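Local coordinates for O-methyltransferase (Saccharopolyspora spinosa, PDB 4CE0), which binds S-adenosyl-L-homocysteine and a magnesium ion and probably transfers a methyl group from S-adenosyl-L-methionine to the rhamnose 4'-hydroxyl during spinosyn biosynthesis, at residues A[165-168]-A[169-172]; A[190-193]-A[194-198]; A[217-220]-A[221-225]. One frame throughout, in Å; residues are numbered along the deposited sequence.

Interaction 1 of 3, residues A[165-168]-A[169-172]; sequences GWFR and DTLP. With SAH (S-adenosyl-L-homocysteine), chain B.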
ATOM      1  N   GLY A 165      -3.558  26.370 -12.036  1.00 28.66           N
ATOM      2  CA  GLY A 165      -4.308  27.512 -12.521  1.00 35.42           C
ATOM      3  C   GLY A 165      -5.706  27.073 -12.856  1.00 43.26           C
ATOM      4  O   GLY A 165      -6.012  25.879 -12.807  1.00 29.00           O
ATOM      5  N   TRP A 166      -6.571  28.034 -13.154  1.00 41.82           N
ATOM      6  CA  TRP A 166      -7.882  27.718 -13.694  1.00 38.78           C
ATOM      7  C   TRP A 166      -7.681  27.225 -15.111  1.00 28.59           C
ATOM      8  O   TRP A 166      -6.881  27.781 -15.849  1.00 33.42           O
ATOM      9  CB  TRP A 166      -8.787  28.959 -13.629  1.00 41.50           C
ATOM     10  CG  TRP A 166      -8.840  29.488 -12.236  1.00 39.81           C
ATOM     11  CD1 TRP A 166      -8.204  30.593 -11.740  1.00 43.26           C
ATOM     12  CD2 TRP A 166      -9.523  28.890 -11.134  1.00 46.32           C
ATOM     13  NE1 TRP A 166      -8.466  30.724 -10.398  1.00 41.95           N
ATOM     14  CE2 TRP A 166      -9.284  29.696 -10.004  1.00 49.03           C
ATOM     15  CE3 TRP A 166     -10.327  27.752 -10.993  1.00 37.41           C
ATOM     16  CZ2 TRP A 166      -9.824  29.401  -8.752  1.00 47.72           C
ATOM     17  CZ3 TRP A 166     -10.862  27.467  -9.751  1.00 32.78           C
ATOM     18  CH2 TRP A 166     -10.603  28.281  -8.647  1.00 36.95           C
ATOM     19  N   PHE A 167      -8.387  26.160 -15.482  1.00 25.18           N
ATOM     20  CA  PHE A 167      -8.264  25.588 -16.832  1.00 29.90           C
ATOM     21  C   PHE A 167      -8.372  26.637 -17.965  1.00 31.01           C
ATOM     22  O   PHE A 167      -7.632  26.604 -18.962  1.00 33.85           O
ATOM     23  CB  PHE A 167      -9.344  24.530 -17.041  1.00 29.56           C
ATOM     24  CG  PHE A 167      -9.241  23.361 -16.102  1.00 29.94           C
ATOM     25  CD1 PHE A 167      -8.046  23.058 -15.455  1.00 31.08           C
ATOM     26  CD2 PHE A 167     -10.356  22.576 -15.849  1.00 26.47           C
ATOM     27  CE1 PHE A 167      -7.961  21.963 -14.585  1.00 35.64           C
ATOM     28  CE2 PHE A 167     -10.292  21.492 -14.977  1.00 30.60           C
ATOM     29  CZ  PHE A 167      -9.088  21.176 -14.343  1.00 34.26           C
ATOM     30  N   ARG A 168      -9.288  27.568 -17.809  1.00 28.64           N
ATOM     31  CA  ARG A 168      -9.472  28.597 -18.844  1.00 39.35           C
ATOM     32  C   ARG A 168      -8.211  29.464 -19.046  1.00 38.65           C
ATOM     33  O   ARG A 168      -7.956  29.969 -20.141  1.00 42.90           O
ATOM     34  CB  ARG A 168     -10.707  29.450 -18.558  1.00 44.37           C
ATOM     35  CG  ARG A 168     -10.689  30.291 -17.286  1.00 57.49           C
ATOM     36  CD  ARG A 168     -11.955  31.166 -17.228  1.00 63.56           C
ATOM     37  NE  ARG A 168     -11.716  32.528 -16.751  1.00 77.29           N
ATOM     38  CZ  ARG A 168     -12.672  33.453 -16.629  1.00 80.55           C
ATOM     39  NH1 ARG A 168     -13.933  33.154 -16.934  1.00 82.47           N
ATOM     40  NH2 ARG A 168     -12.370  34.682 -16.199  1.00 75.57           N
ATOM     41  N   ASP A 169      -7.410  29.596 -17.999  1.00 38.41           N
ATOM     42  CA  ASP A 169      -6.149  30.318 -18.091  1.00 42.96           C
ATOM     43  C   ASP A 169      -5.042  29.404 -18.610  1.00 47.17           C
ATOM     44  O   ASP A 169      -4.266  29.804 -19.488  1.00 44.48           O
ATOM     45  CB  ASP A 169      -5.755  30.882 -16.721  1.00 46.57           C
ATOM     46  CG  ASP A 169      -6.722  31.944 -16.220  1.00 49.13           C
ATOM     47  OD1 ASP A 169      -7.298  32.640 -17.070  1.00 48.55           O
ATOM     48  OD2 ASP A 169      -6.898  32.092 -14.983  1.00 54.17           O
ATOM     49  N   THR A 170      -4.982  28.174 -18.076  1.00 37.84           N
ATOM     50  CA  THR A 170      -3.807  27.321 -18.251  1.00 32.63           C
ATOM     51  C   THR A 170      -3.785  26.422 -19.482  1.00 30.80           C
ATOM     52  O   THR A 170      -2.703  26.113 -19.985  1.00 28.51           O
ATOM     53  CB  THR A 170      -3.571  26.402 -17.016  1.00 34.60           C
ATOM     54  OG1 THR A 170      -4.748  25.605 -16.766  1.00 32.18           O
ATOM     55  CG2 THR A 170      -3.250  27.232 -15.810  1.00 33.11           C
ATOM     56  N   LEU A 171      -4.942  25.964 -19.947  1.00 30.86           N
ATOM     57  CA  LEU A 171      -4.974  24.938 -20.997  1.00 24.85           C
ATOM     58  C   LEU A 171      -4.792  25.468 -22.422  1.00 32.78           C
ATOM     59  O   LEU A 171      -4.237  24.770 -23.274  1.00 31.28           O
ATOM     60  CB  LEU A 171      -6.278  24.122 -20.912  1.00 25.62           C
ATOM     61  CG  LEU A 171      -6.560  23.379 -19.597  1.00 24.05           C
ATOM     62  CD1 LEU A 171      -7.755  22.490 -19.751  1.00 24.22           C
ATOM     63  CD2 LEU A 171      -5.355  22.552 -19.204  1.00 28.64           C
ATOM     64  N   PRO A 172      -5.239  26.709 -22.696  1.00 39.68           N
ATOM     65  CA  PRO A 172      -5.031  27.157 -24.084  1.00 41.20           C
ATOM     66  C   PRO A 172      -3.567  27.168 -24.512  1.00 41.46           C
ATOM     67  O   PRO A 172      -3.262  26.908 -25.682  1.00 41.89           O
ATOM     68  CB  PRO A 172      -5.616  28.568 -24.089  1.00 43.36           C
ATOM     69  CG  PRO A 172      -6.695  28.536 -23.037  1.00 34.62           C
ATOM     70  CD  PRO A 172      -6.110  27.631 -21.941  1.00 34.08           C
TER
HETATM   71  N   SAH B1250     -10.222  12.287  -6.348  1.00 23.49           N
HETATM   72  CA  SAH B1250     -10.682  12.958  -7.575  1.00 43.23           C
HETATM   73  CB  SAH B1250     -10.639  14.466  -7.574  1.00 37.00           C
HETATM   74  CG  SAH B1250     -11.274  15.403  -8.600  1.00 29.46           C
HETATM   75  SD  SAH B1250     -12.210  16.590  -7.587  1.00 25.34           S
HETATM   76  C   SAH B1250      -9.646  12.436  -8.487  1.00 38.46           C
HETATM   77  O   SAH B1250      -9.538  13.029  -9.547  1.00 22.90           O
HETATM   78  OXT SAH B1250      -9.038  11.353  -7.885  1.00 20.03           O
HETATM   79  C5' SAH B1250     -12.365  18.014  -8.722  1.00 20.21           C
HETATM   80  C4' SAH B1250     -11.065  18.807  -8.926  1.00 18.26           C
HETATM   81  O4' SAH B1250     -11.159  19.630 -10.069  1.00 22.87           O
HETATM   82  C3' SAH B1250     -10.711  19.756  -7.778  1.00 26.44           C
HETATM   83  O3' SAH B1250      -9.422  19.404  -7.320  1.00 30.09           O
HETATM   84  C2' SAH B1250     -10.765  21.183  -8.339  1.00 32.34           C
HETATM   85  O2' SAH B1250      -9.835  22.157  -7.817  1.00 24.94           O
HETATM   86  C1' SAH B1250     -10.579  20.912  -9.834  1.00 19.34           C
HETATM   87  N9  SAH B1250     -11.203  21.873 -10.774  1.00 19.93           N
HETATM   88  C8  SAH B1250     -12.528  21.872 -11.157  1.00 33.94           C
HETATM   89  N7  SAH B1250     -12.694  22.847 -12.062  1.00 33.74           N
HETATM   90  C5  SAH B1250     -11.505  23.443 -12.298  1.00 32.19           C
HETATM   91  C6  SAH B1250     -11.101  24.494 -13.123  1.00 32.84           C
HETATM   92  N6  SAH B1250     -11.968  25.125 -13.912  1.00 30.92           N
HETATM   93  N1  SAH B1250      -9.787  24.898 -13.123  1.00 28.74           N
HETATM   94  C2  SAH B1250      -8.843  24.266 -12.340  1.00 31.20           C
HETATM   95  N3  SAH B1250      -9.263  23.253 -11.509  1.00 26.00           N
HETATM   96  C4  SAH B1250     -10.553  22.818 -11.508  1.00 27.35           C
HETATM   97  O   HOH W   1      -4.607  24.210 -14.450  1.00 25.26           O
HETATM   98  O   HOH W   2      -5.081  30.664 -13.167  1.00 46.10           O
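W166 O takes backbone hydrogen bonds from both D169 N (2.9 Å) and T170 N (3.0 Å), the second in the carbonyl plane and the first from above it, while L171 N reaches F167 O almost straight, 167° at the hydrogen. W166 is the N-cap of the short helix 167-170, which follows strand 160-164 in this Rossmann-like methyltransferase. D169 OD2 lies in the plane of the W166 indole at its CD1 edge, 3.8 Å away, with the carboxylate plane turned 76° from the ring. One water links the two residues: it accepts from W166 N and donates to D169 OD2. On the turn's other flank, a second water bonds to G165 O and T170 OG1, and T170 CG2 packs on G165 CA at 3.5 Å. L171 CD1 packs on F167 CB at 3.7 Å. With chi1 at -62°, F167 turns its phenyl ring onto the adenine of S-adenosyl-L-homocysteine, whose N1 sits 3.3 Å above the ring plane, over its centre. The same N1 accepts from F167 N at 3.0 Å. With N1 held by F167 N and lying over the F167 ring, the helix start probably recognises adenine by a directed hydrogen bond as well as by apolar cover.

Interaction 2 of 3, residues A[190-193]-A[194-198]; sequences ESTM and DSLRN. With SAH (S-adenosyl-L-homocysteine), chain B.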
ATOM      1  N   GLU A 190     -18.177  23.971 -17.601  1.00 31.25           N
ATOM      2  CA  GLU A 190     -17.040  24.765 -18.098  1.00 39.38           C
ATOM      3  C   GLU A 190     -15.685  24.049 -17.986  1.00 38.69           C
ATOM      4  O   GLU A 190     -14.847  24.138 -18.899  1.00 33.29           O
ATOM      5  CB  GLU A 190     -16.956  26.109 -17.369  1.00 42.18           C
ATOM      6  CG  GLU A 190     -18.148  27.028 -17.642  1.00 63.85           C
ATOM      7  CD  GLU A 190     -18.325  27.379 -19.119  1.00 69.09           C
ATOM      8  OE1 GLU A 190     -17.309  27.603 -19.824  1.00 68.88           O
ATOM      9  OE2 GLU A 190     -19.494  27.437 -19.568  1.00 67.39           O
ATOM     10  N   SER A 191     -15.472  23.373 -16.859  1.00 28.92           N
ATOM     11  CA  SER A 191     -14.238  22.641 -16.607  1.00 32.56           C
ATOM     12  C   SER A 191     -14.071  21.535 -17.645  1.00 33.75           C
ATOM     13  O   SER A 191     -13.006  21.383 -18.256  1.00 29.12           O
ATOM     14  CB  SER A 191     -14.274  22.018 -15.211  1.00 33.66           C
ATOM     15  OG  SER A 191     -14.434  23.012 -14.213  1.00 31.49           O
ATOM     16  N   THR A 192     -15.152  20.785 -17.853  1.00 27.23           N
ATOM     17  CA  THR A 192     -15.176  19.688 -18.812  1.00 20.11           C
ATOM     18  C   THR A 192     -14.962  20.218 -20.225  1.00 24.05           C
ATOM     19  O   THR A 192     -14.117  19.705 -20.970  1.00 21.50           O
ATOM     20  CB  THR A 192     -16.521  18.911 -18.737  1.00 29.24           C
ATOM     21  OG1 THR A 192     -16.750  18.498 -17.389  1.00 29.12           O
ATOM     22  CG2 THR A 192     -16.505  17.710 -19.639  1.00 29.21           C
ATOM     23  N   MET A 193     -15.701  21.253 -20.600  1.00 27.66           N
ATOM     24  CA  MET A 193     -15.527  21.841 -21.941  1.00 32.72           C
ATOM     25  C   MET A 193     -14.104  22.394 -22.191  1.00 37.44           C
ATOM     26  O   MET A 193     -13.475  22.108 -23.231  1.00 26.81           O
ATOM     27  CB  MET A 193     -16.572  22.929 -22.190  1.00 38.97           C
ATOM     28  CG  MET A 193     -16.639  23.380 -23.640  1.00 40.74           C
ATOM     29  SD  MET A 193     -17.090  22.054 -24.792  1.00 41.32           S
ATOM     30  CE  MET A 193     -18.836  21.812 -24.456  1.00 46.61           C
ATOM     31  N   ASP A 194     -13.598  23.177 -21.244  1.00 28.90           N
ATOM     32  CA  ASP A 194     -12.258  23.774 -21.382  1.00 26.50           C
ATOM     33  C   ASP A 194     -11.174  22.716 -21.524  1.00 28.35           C
ATOM     34  O   ASP A 194     -10.203  22.905 -22.262  1.00 26.19           O
ATOM     35  CB  ASP A 194     -11.940  24.676 -20.185  1.00 29.70           C
ATOM     36  CG  ASP A 194     -12.715  25.982 -20.218  1.00 48.02           C
ATOM     37  OD1 ASP A 194     -13.052  26.443 -21.338  1.00 51.01           O
ATOM     38  OD2 ASP A 194     -12.989  26.536 -19.127  1.00 48.09           O
ATOM     39  N   SER A 195     -11.336  21.607 -20.806  1.00 26.19           N
ATOM     40  CA  SER A 195     -10.407  20.518 -20.901  1.00 24.77           C
ATOM     41  C   SER A 195     -10.505  19.832 -22.265  1.00 22.82           C
ATOM     42  O   SER A 195      -9.500  19.559 -22.908  1.00 24.11           O
ATOM     43  CB  SER A 195     -10.637  19.521 -19.733  1.00 21.51           C
ATOM     44  OG  SER A 195      -9.735  18.432 -19.843  1.00 37.01           O
ATOM     45  N   LEU A 196     -11.719  19.535 -22.707  1.00 26.57           N
ATOM     46  CA  LEU A 196     -11.898  18.862 -23.992  1.00 32.41           C
ATOM     47  C   LEU A 196     -11.432  19.743 -25.126  1.00 27.47           C
ATOM     48  O   LEU A 196     -10.651  19.298 -25.963  1.00 30.75           O
ATOM     49  CB  LEU A 196     -13.371  18.449 -24.235  1.00 28.57           C
ATOM     50  CG  LEU A 196     -13.851  17.259 -23.408  1.00 27.87           C
ATOM     51  CD1 LEU A 196     -15.347  17.100 -23.578  1.00 32.92           C
ATOM     52  CD2 LEU A 196     -13.127  15.992 -23.822  1.00 23.58           C
ATOM     53  N   ARG A 197     -11.910  20.981 -25.163  1.00 27.29           N
ATOM     54  CA  ARG A 197     -11.531  21.903 -26.257  1.00 34.72           C
ATOM     55  C   ARG A 197     -10.012  22.034 -26.419  1.00 38.51           C
ATOM     56  O   ARG A 197      -9.493  22.040 -27.529  1.00 33.29           O
ATOM     57  CB  ARG A 197     -12.088  23.299 -26.026  1.00 34.80           C
ATOM     58  CG  ARG A 197     -13.576  23.406 -26.256  1.00 41.47           C
ATOM     59  CD  ARG A 197     -14.074  24.863 -26.384  1.00 51.06           C
ATOM     60  NE  ARG A 197     -15.533  24.867 -26.381  1.00 53.82           N
ATOM     61  CZ  ARG A 197     -16.279  24.416 -27.388  1.00 58.39           C
ATOM     62  NH1 ARG A 197     -15.706  23.969 -28.507  1.00 55.91           N
ATOM     63  NH2 ARG A 197     -17.598  24.419 -27.283  1.00 60.09           N
ATOM     64  N   ASN A 198      -9.297  22.138 -25.307  1.00 25.56           N
ATOM     65  CA  ASN A 198      -7.867  22.361 -25.361  1.00 20.68           C
ATOM     66  C   ASN A 198      -7.002  21.103 -25.436  1.00 34.19           C
ATOM     67  O   ASN A 198      -5.907  21.160 -26.004  1.00 29.83           O
ATOM     68  CB  ASN A 198      -7.434  23.253 -24.186  1.00 23.99           C
ATOM     69  CG  ASN A 198      -8.101  24.652 -24.238  1.00 39.35           C
ATOM     70  OD1 ASN A 198      -7.779  25.441 -25.101  1.00 33.23           O
ATOM     71  ND2 ASN A 198      -9.010  24.939 -23.313  1.00 34.04           N
TER
HETATM   72  N   SAH B1250     -10.222  12.287  -6.348  1.00 23.49           N
HETATM   73  CA  SAH B1250     -10.682  12.958  -7.575  1.00 43.23           C
HETATM   74  CB  SAH B1250     -10.639  14.466  -7.574  1.00 37.00           C
HETATM   75  CG  SAH B1250     -11.274  15.403  -8.600  1.00 29.46           C
HETATM   76  SD  SAH B1250     -12.210  16.590  -7.587  1.00 25.34           S
HETATM   77  C   SAH B1250      -9.646  12.436  -8.487  1.00 38.46           C
HETATM   78  O   SAH B1250      -9.538  13.029  -9.547  1.00 22.90           O
HETATM   79  OXT SAH B1250      -9.038  11.353  -7.885  1.00 20.03           O
HETATM   80  C5' SAH B1250     -12.365  18.014  -8.722  1.00 20.21           C
HETATM   81  C4' SAH B1250     -11.065  18.807  -8.926  1.00 18.26           C
HETATM   82  O4' SAH B1250     -11.159  19.630 -10.069  1.00 22.87           O
HETATM   83  C3' SAH B1250     -10.711  19.756  -7.778  1.00 26.44           C
HETATM   84  O3' SAH B1250      -9.422  19.404  -7.320  1.00 30.09           O
HETATM   85  C2' SAH B1250     -10.765  21.183  -8.339  1.00 32.34           C
HETATM   86  O2' SAH B1250      -9.835  22.157  -7.817  1.00 24.94           O
HETATM   87  C1' SAH B1250     -10.579  20.912  -9.834  1.00 19.34           C
HETATM   88  N9  SAH B1250     -11.203  21.873 -10.774  1.00 19.93           N
HETATM   89  C8  SAH B1250     -12.528  21.872 -11.157  1.00 33.94           C
HETATM   90  N7  SAH B1250     -12.694  22.847 -12.062  1.00 33.74           N
HETATM   91  C5  SAH B1250     -11.505  23.443 -12.298  1.00 32.19           C
HETATM   92  C6  SAH B1250     -11.101  24.494 -13.123  1.00 32.84           C
HETATM   93  N6  SAH B1250     -11.968  25.125 -13.912  1.00 30.92           N
HETATM   94  N1  SAH B1250      -9.787  24.898 -13.123  1.00 28.74           N
HETATM   95  C2  SAH B1250      -8.843  24.266 -12.340  1.00 31.20           C
HETATM   96  N3  SAH B1250      -9.263  23.253 -11.509  1.00 26.00           N
HETATM   97  C4  SAH B1250     -10.553  22.818 -11.508  1.00 27.35           C
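Four backbone hydrogen bonds carry the turn from 190-193 into 194-198, each from residue i+4 to the carbonyl of residue i: D194 N to E190 O, S195 N to S191 O, L196 N to T192 O and R197 N to M193 O. The last is the shortest at 2.7 Å, with 170° at the hydrogen. N198 adds a side-chain bond, its ND2 donating to a lone pair of D194 O at 2.6 Å, and N198 N donates to the same oxygen.

Among the side chains, M193 and R197 make the main contact. M193 CG stands anti to the backbone N (chi1 -168°), and bends at chi2 and chi3 bring SD over one guanidinium face, 3.2 Å above its plane and offset toward the rim. M193 CG also meets R197 NE at 3.3 Å. R197 NH1 forms a salt bridge to E229. This is a regular alpha-helix, 189-199, of the Rossmann-like methyltransferase fold; T192, S195 and L196 face strand 179-184, and two of these side chains run alongside each other, T192 CG2 to L196 CD1 4.2 Å. T192 OG1 is hydrogen-bonded to L188 O and S195 OG to T82 OG1.

Polar contacts with the ligand belong to S191, whose OG donates to N7 of S-adenosyl-L-homocysteine at 2.8 Å. E190 OE1 and D194 OD2 stay 4.5 Å apart; their like charges would probably raise the cost of bringing them closer.

Interaction 3 of 3, residues A[217-220]-A[221-225]; sequences PSCQ and DAVKG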
ATOM      1  N   PRO A 217     -25.345  15.625 -15.065  1.00 32.23           N
ATOM      2  CA  PRO A 217     -25.703  16.632 -16.065  1.00 38.42           C
ATOM      3  C   PRO A 217     -24.825  17.825 -15.733  1.00 47.87           C
ATOM      4  O   PRO A 217     -24.599  18.072 -14.545  1.00 63.23           O
ATOM      5  CB  PRO A 217     -27.187  16.905 -15.790  1.00 38.92           C
ATOM      6  CG  PRO A 217     -27.328  16.632 -14.309  1.00 37.54           C
ATOM      7  CD  PRO A 217     -26.376  15.501 -14.018  1.00 37.63           C
ATOM      8  N   SER A 218     -24.342  18.523 -16.745  1.00 43.00           N
ATOM      9  CA  SER A 218     -23.265  19.542 -16.639  1.00 37.17           C
ATOM     10  C   SER A 218     -22.106  18.876 -17.326  1.00 28.75           C
ATOM     11  O   SER A 218     -21.775  19.262 -18.423  1.00 31.00           O
ATOM     12  CB  SER A 218     -22.866  20.043 -15.221  1.00 37.17           C
ATOM     13  OG  SER A 218     -21.910  19.221 -14.566  1.00 42.49           O
ATOM     14  N   CYS A 219     -21.529  17.835 -16.716  1.00 26.72           N
ATOM     15  CA  CYS A 219     -20.386  17.189 -17.345  1.00 26.57           C
ATOM     16  C   CYS A 219     -20.853  16.581 -18.649  1.00 22.12           C
ATOM     17  O   CYS A 219     -20.237  16.785 -19.700  1.00 29.01           O
ATOM     18  CB  CYS A 219     -19.717  16.175 -16.397  1.00 18.71           C
ATOM     19  SG  CYS A 219     -18.448  15.128 -17.152  1.00 36.70           S
ATOM     20  N   GLN A 220     -22.007  15.925 -18.583  1.00 32.99           N
ATOM     21  CA  GLN A 220     -22.586  15.146 -19.695  1.00 25.31           C
ATOM     22  C   GLN A 220     -22.953  16.038 -20.898  1.00 25.89           C
ATOM     23  O   GLN A 220     -22.675  15.726 -22.076  1.00 23.95           O
ATOM     24  CB  GLN A 220     -23.830  14.416 -19.181  1.00 34.18           C
ATOM     25  CG  GLN A 220     -24.355  13.345 -20.087  1.00 41.37           C
ATOM     26  CD  GLN A 220     -25.567  12.658 -19.505  1.00 37.67           C
ATOM     27  OE1 GLN A 220     -25.472  11.947 -18.510  1.00 40.36           O
ATOM     28  NE2 GLN A 220     -26.722  12.888 -20.109  1.00 27.29           N
ATOM     29  N   ASP A 221     -23.580  17.156 -20.581  1.00 22.50           N
ATOM     30  CA  ASP A 221     -23.898  18.174 -21.558  1.00 30.05           C
ATOM     31  C   ASP A 221     -22.668  18.727 -22.274  1.00 29.08           C
ATOM     32  O   ASP A 221     -22.707  18.939 -23.481  1.00 32.04           O
ATOM     33  CB  ASP A 221     -24.737  19.263 -20.892  1.00 33.32           C
ATOM     34  CG  ASP A 221     -26.195  18.796 -20.618  1.00 60.31           C
ATOM     35  OD1 ASP A 221     -26.522  17.595 -20.836  1.00 48.73           O
ATOM     36  OD2 ASP A 221     -27.018  19.626 -20.178  1.00 63.08           O
ATOM     37  N   ALA A 222     -21.560  18.930 -21.560  1.00 29.07           N
ATOM     38  CA  ALA A 222     -20.345  19.350 -22.228  1.00 28.14           C
ATOM     39  C   ALA A 222     -19.830  18.284 -23.190  1.00 26.66           C
ATOM     40  O   ALA A 222     -19.395  18.600 -24.291  1.00 26.22           O
ATOM     41  CB  ALA A 222     -19.255  19.739 -21.222  1.00 29.89           C
ATOM     42  N   VAL A 223     -19.853  17.028 -22.757  1.00 26.50           N
ATOM     43  CA  VAL A 223     -19.287  15.937 -23.536  1.00 24.67           C
ATOM     44  C   VAL A 223     -20.085  15.731 -24.821  1.00 30.62           C
ATOM     45  O   VAL A 223     -19.532  15.629 -25.913  1.00 33.94           O
ATOM     46  CB  VAL A 223     -19.285  14.622 -22.714  1.00 21.45           C
ATOM     47  CG1 VAL A 223     -18.824  13.468 -23.573  1.00 21.88           C
ATOM     48  CG2 VAL A 223     -18.417  14.755 -21.418  1.00 26.76           C
ATOM     49  N   LYS A 224     -21.401  15.661 -24.687  1.00 38.25           N
ATOM     50  CA  LYS A 224     -22.248  15.575 -25.860  1.00 30.48           C
ATOM     51  C   LYS A 224     -22.115  16.864 -26.718  1.00 30.09           C
ATOM     52  O   LYS A 224     -21.972  16.793 -27.945  1.00 32.80           O
ATOM     53  CB  LYS A 224     -23.694  15.276 -25.434  1.00 32.74           C
ATOM     54  CG  LYS A 224     -23.838  13.863 -24.840  1.00 44.54           C
ATOM     55  CD  LYS A 224     -25.164  13.615 -24.128  1.00 51.57           C
ATOM     56  CE  LYS A 224     -26.341  13.769 -25.074  1.00 63.91           C
ATOM     57  NZ  LYS A 224     -26.798  12.479 -25.676  1.00 65.36           N
ATOM     58  N   GLY A 225     -22.110  18.033 -26.088  1.00 30.95           N
ATOM     59  CA  GLY A 225     -22.007  19.271 -26.852  1.00 40.54           C
ATOM     60  C   GLY A 225     -20.679  19.332 -27.587  1.00 44.73           C
ATOM     61  O   GLY A 225     -20.609  19.709 -28.748  1.00 40.05           O
TER
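Q220 and K224, one helical turn apart, run alongside each other, leaving the helix in the same direction, their aliphatic parts meeting at Q220 CG and K224 CD, 4.1 Å apart. They belong to the first turns of helix 219-230 in the Rossmann-like fold, with S218 at the N-cap position; S218 OG bonds to D187 O rather than capping the helix. Q220 CG is anti to the backbone N (chi1 -167°), while K224 CG is anti to the carbonyl carbon, and the lysine chain bends about CG-CD and CD-CE, so the turn begins at the CD that meets Q220. Both side chains also touch Y214.

C219 and V223 form the second pair, on a buried flank that packs against I211 of strand 207-211. The approach is loose between the tips, C219 SG to V223 CG2 4.3 Å, but V223 CG2 comes to 3.2 Å from C219 O. A222 turns its methyl group elsewhere, to T192 and M193 of helix 189-199. The backbone of the same turns is joined by i+4 to i bonds, A222 N to S218 O, V223 N to C219 O and K224 N to Q220 O. The last is practically linear: K224 N lies 2.9 Å from Q220 O, with 177° at the hydrogen.

The three contacts follow one another along the chain, centred on helix 167-170, within helix 189-199, and at the start of helix 219-230. Interactions 1 and 2 have centres about 9 Å apart and touch, with L171 CD1 packed 3.5 Å from S195 CA. Interactions 2 and 3 lie about 10 Å apart between centres and also touch, T192 CG2 meeting A222 CB at 3.8 Å. Interactions 1 and 3 have centres about 19 Å apart without touching, so helix 189-199 bridges them. The first two share the adenine end of S-adenosyl-L-homocysteine; the row of three helices runs from this pocket towards the magnesium site, where the C219 side chain lies about 5 Å from that of D213.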